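Local structure of uncharacterized protein (3LFT) at residues P72-L77 with V86-I91. The protein is of unknown function but probably serves as the substrate-binding component of an ABC transporter, holding L-tryptophan between its two lobes. Sequence-based numbering, arbitrary orientation.
With TRP (tryptophan), chain C.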
ATOM      1  N   PRO A  72       2.870  -8.364  -3.796  1.00  6.04           N
ATOM      2  CA  PRO A  72       3.198  -9.357  -4.842  1.00  6.30           C
ATOM      3  C   PRO A  72       4.696  -9.493  -5.106  1.00  6.51           C
ATOM      4  O   PRO A  72       5.155 -10.577  -5.482  1.00  6.08           O
ATOM      5  CB  PRO A  72       2.476  -8.822  -6.073  1.00  7.57           C
ATOM      6  CG  PRO A  72       1.313  -8.034  -5.480  1.00  8.40           C
ATOM      7  CD  PRO A  72       1.919  -7.345  -4.279  1.00  7.09           C
ATOM      8  N   ALA A  73       5.459  -8.417  -4.929  1.00  5.51           N
ATOM      9  CA  ALA A  73       6.904  -8.497  -5.118  1.00  5.86           C
ATOM     10  C   ALA A  73       7.570  -9.293  -4.008  1.00  5.49           C
ATOM     11  O   ALA A  73       8.399 -10.151  -4.276  1.00  6.01           O
ATOM     12  CB  ALA A  73       7.521  -7.125  -5.239  1.00  6.31           C
ATOM     13  N   ALA A  74       7.204  -9.026  -2.756  1.00  5.05           N
ATOM     14  CA  ALA A  74       7.759  -9.789  -1.650  1.00  5.52           C
ATOM     15  C   ALA A  74       7.367 -11.260  -1.767  1.00  4.90           C
ATOM     16  O   ALA A  74       8.193 -12.116  -1.498  1.00  5.38           O
ATOM     17  CB  ALA A  74       7.296  -9.214  -0.311  1.00  5.54           C
ATOM     18  N   GLN A  75       6.129 -11.549  -2.173  1.00  5.29           N
ATOM     19  CA  GLN A  75       5.696 -12.935  -2.361  1.00  4.74           C
ATOM     20  C   GLN A  75       6.487 -13.623  -3.480  1.00  5.17           C
ATOM     21  O   GLN A  75       6.871 -14.775  -3.339  1.00  5.48           O
ATOM     22  CB  GLN A  75       4.201 -13.016  -2.625  1.00  4.37           C
ATOM     23  CG  GLN A  75       3.344 -12.712  -1.384  1.00  4.94           C
ATOM     24  CD  GLN A  75       1.872 -12.729  -1.688  1.00  4.79           C
ATOM     25  OE1 GLN A  75       1.431 -12.129  -2.662  1.00  5.75           O
ATOM     26  NE2 GLN A  75       1.085 -13.354  -0.821  1.00  5.90           N
ATOM     27  N   GLY A  76       6.766 -12.900  -4.568  1.00  4.74           N
ATOM     28  CA  GLY A  76       7.578 -13.495  -5.633  1.00  4.97           C
ATOM     29  C   GLY A  76       8.962 -13.884  -5.149  1.00  4.89           C
ATOM     30  O   GLY A  76       9.465 -14.972  -5.453  1.00  4.64           O
ATOM     31  N   LEU A  77       9.585 -12.979  -4.399  1.00  4.66           N
ATOM     32  CA  LEU A  77      10.931 -13.236  -3.896  1.00  4.73           C
ATOM     33  C   LEU A  77      10.928 -14.358  -2.860  1.00  4.96           C
ATOM     34  O   LEU A  77      11.788 -15.240  -2.913  1.00  5.03           O
ATOM     35  CB  LEU A  77      11.530 -11.950  -3.325  1.00  5.24           C
ATOM     36  CG  LEU A  77      11.783 -10.836  -4.341  1.00  5.21           C
ATOM     37  CD1 LEU A  77      12.082  -9.548  -3.596  1.00  7.93           C
ATOM     38  CD2 LEU A  77      12.941 -11.154  -5.277  1.00  6.53           C
ATOM     39  N   VAL A  86      14.880 -11.921   2.549  1.00  4.62           N
ATOM     40  CA  VAL A  86      13.897 -11.172   1.791  1.00  4.83           C
ATOM     41  C   VAL A  86      13.324 -10.096   2.716  1.00  4.69           C
ATOM     42  O   VAL A  86      12.797 -10.397   3.782  1.00  5.56           O
ATOM     43  CB  VAL A  86      12.773 -12.085   1.301  1.00  4.58           C
ATOM     44  CG1 VAL A  86      11.675 -11.272   0.592  1.00  6.36           C
ATOM     45  CG2 VAL A  86      13.330 -13.185   0.372  1.00  5.31           C
ATOM     46  N   ILE A  87      13.454  -8.843   2.298  1.00  4.77           N
ATOM     47  CA  ILE A  87      12.962  -7.733   3.098  1.00  5.18           C
ATOM     48  C   ILE A  87      11.690  -7.182   2.463  1.00  5.21           C
ATOM     49  O   ILE A  87      11.704  -6.747   1.304  1.00  6.08           O
ATOM     50  CB  ILE A  87      14.017  -6.602   3.209  1.00  5.25           C
ATOM     51  CG1 ILE A  87      15.386  -7.137   3.654  1.00  6.24           C
ATOM     52  CG2 ILE A  87      13.525  -5.510   4.158  1.00  6.68           C
ATOM     53  CD1 ILE A  87      15.426  -7.990   4.928  1.00  7.46           C
HETATM   54  N   MSE A  88      10.599  -7.214   3.222  1.00  5.41           N
HETATM   55  CA  MSE A  88       9.340  -6.642   2.804  1.00  4.81           C
HETATM   56  C   MSE A  88       9.372  -5.121   2.928  1.00  4.59           C
HETATM   57  O   MSE A  88       9.712  -4.592   3.995  1.00  5.85           O
HETATM   58  CB  MSE A  88       8.219  -7.136   3.718  1.00  5.62           C
HETATM   59  CG  MSE A  88       8.039  -8.663   3.766  1.00  6.61           C
HETATM   60 SE   MSE A  88       6.612  -9.214   4.983  1.00 11.42          SE
HETATM   61  CE  MSE A  88       7.261  -8.449   6.641  1.00 10.09           C
ATOM     62  N   ALA A  89       9.030  -4.427   1.834  1.00  4.98           N
ATOM     63  CA  ALA A  89       8.859  -2.972   1.894  1.00  5.39           C
ATOM     64  C   ALA A  89       7.386  -2.633   1.697  1.00  5.13           C
ATOM     65  O   ALA A  89       6.887  -2.592   0.548  1.00  5.77           O
ATOM     66  CB  ALA A  89       9.703  -2.306   0.837  1.00  6.03           C
ATOM     67  N   ALA A  90       6.710  -2.391   2.820  1.00  5.17           N
ATOM     68  CA  ALA A  90       5.292  -2.015   2.846  1.00  5.37           C
ATOM     69  C   ALA A  90       4.366  -3.140   2.385  1.00  5.38           C
ATOM     70  O   ALA A  90       3.675  -3.043   1.364  1.00  6.18           O
ATOM     71  CB  ALA A  90       5.045  -0.710   2.059  1.00  5.28           C
ATOM     72  N   ILE A  91       4.340  -4.215   3.180  1.00  5.05           N
ATOM     73  CA  ILE A  91       3.424  -5.344   2.976  1.00  5.28           C
ATOM     74  C   ILE A  91       2.340  -5.182   4.046  1.00  4.88           C
ATOM     75  O   ILE A  91       2.612  -5.235   5.245  1.00  4.93           O
ATOM     76  CB  ILE A  91       4.182  -6.679   3.150  1.00  5.30           C
ATOM     77  CG1 ILE A  91       4.931  -7.062   1.860  1.00  5.96           C
ATOM     78  CG2 ILE A  91       3.225  -7.827   3.494  1.00  5.56           C
ATOM     79  CD1 ILE A  91       5.729  -5.962   1.146  1.00  6.46           C
TER
HETATM   80  N   TRP C   1       0.996  -2.094   1.236  1.00  8.29           N
HETATM   81  CA  TRP C   1       0.774  -2.491  -0.185  1.00  8.97           C
HETATM   82  C   TRP C   1       0.910  -3.972  -0.328  1.00  8.94           C
HETATM   83  O   TRP C   1       1.137  -4.471  -1.434  1.00  8.77           O
HETATM   84  CB  TRP C   1       1.757  -1.738  -1.095  1.00  8.71           C
HETATM   85  CG  TRP C   1       1.561  -0.245  -1.007  1.00  7.83           C
HETATM   86  CD1 TRP C   1       2.311   0.672  -0.272  1.00  8.47           C
HETATM   87  CD2 TRP C   1       0.501   0.527  -1.665  1.00  8.23           C
HETATM   88  NE1 TRP C   1       1.793   1.934  -0.444  1.00  8.55           N
HETATM   89  CE2 TRP C   1       0.720   1.911  -1.236  1.00  8.59           C
HETATM   90  CE3 TRP C   1      -0.545   0.168  -2.483  1.00  8.21           C
HETATM   91  CZ2 TRP C   1      -0.150   2.882  -1.698  1.00  8.72           C
HETATM   92  CZ3 TRP C   1      -1.405   1.169  -2.923  1.00  9.20           C
HETATM   93  CH2 TRP C   1      -1.192   2.505  -2.531  1.00  8.94           C
HETATM   94  OXT TRP C   1       0.792  -4.690   0.675  1.00  8.45           O
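The amino nitrogen of the bound tryptophan donates a hydrogen bond to Ala90 O, 2.8 Å from TRP N, with an angle of 126° at Ala90 O between Ala90 C and TRP N. Ala90, just past strand 86-89, has a left-handed backbone conformation, and its CB also reaches the indole, 3.8 Å from TRP CD1. The next residue, Ile91, faces back to helix 71-80. Its CG1 lies beside the backbone N (chi1 -82°), and the second torsion folds the chain so that both CG1 and CD1 sit 3.9 Å from Ala74 CB. That methyl also meets the side of selenomethionine Met88 at CG, 4.2 Å away, while the rest of the Met88 chain leads off to Pro94. One turn further along the helix, Leu77 CB rests 4.0 Å from Val86 CG1, the Val86 branch anti to the Val86 backbone N. The side-chain contacts are all apolar, and Val86 CG1 also lies against Ala74 O (4.1 Å). The segment axes run nearly antiparallel (171°) at 8.3 Å, as expected for the helix and second strand of a beta-alpha-beta crossover, here 65-69, 71-80 and 86-89. The ligand is also hydrogen-bonded to Thr71 OG1, at the start of the same helix, and to Asp115 OD2. Ile91 packing on Ala74 thus holds the segment after the strand against the first helical turn, Val86 with Leu77 joins the strand's start to the helix further on, and a main-chain oxygen helps recognise the amino group, consistent with a site for a free amino acid.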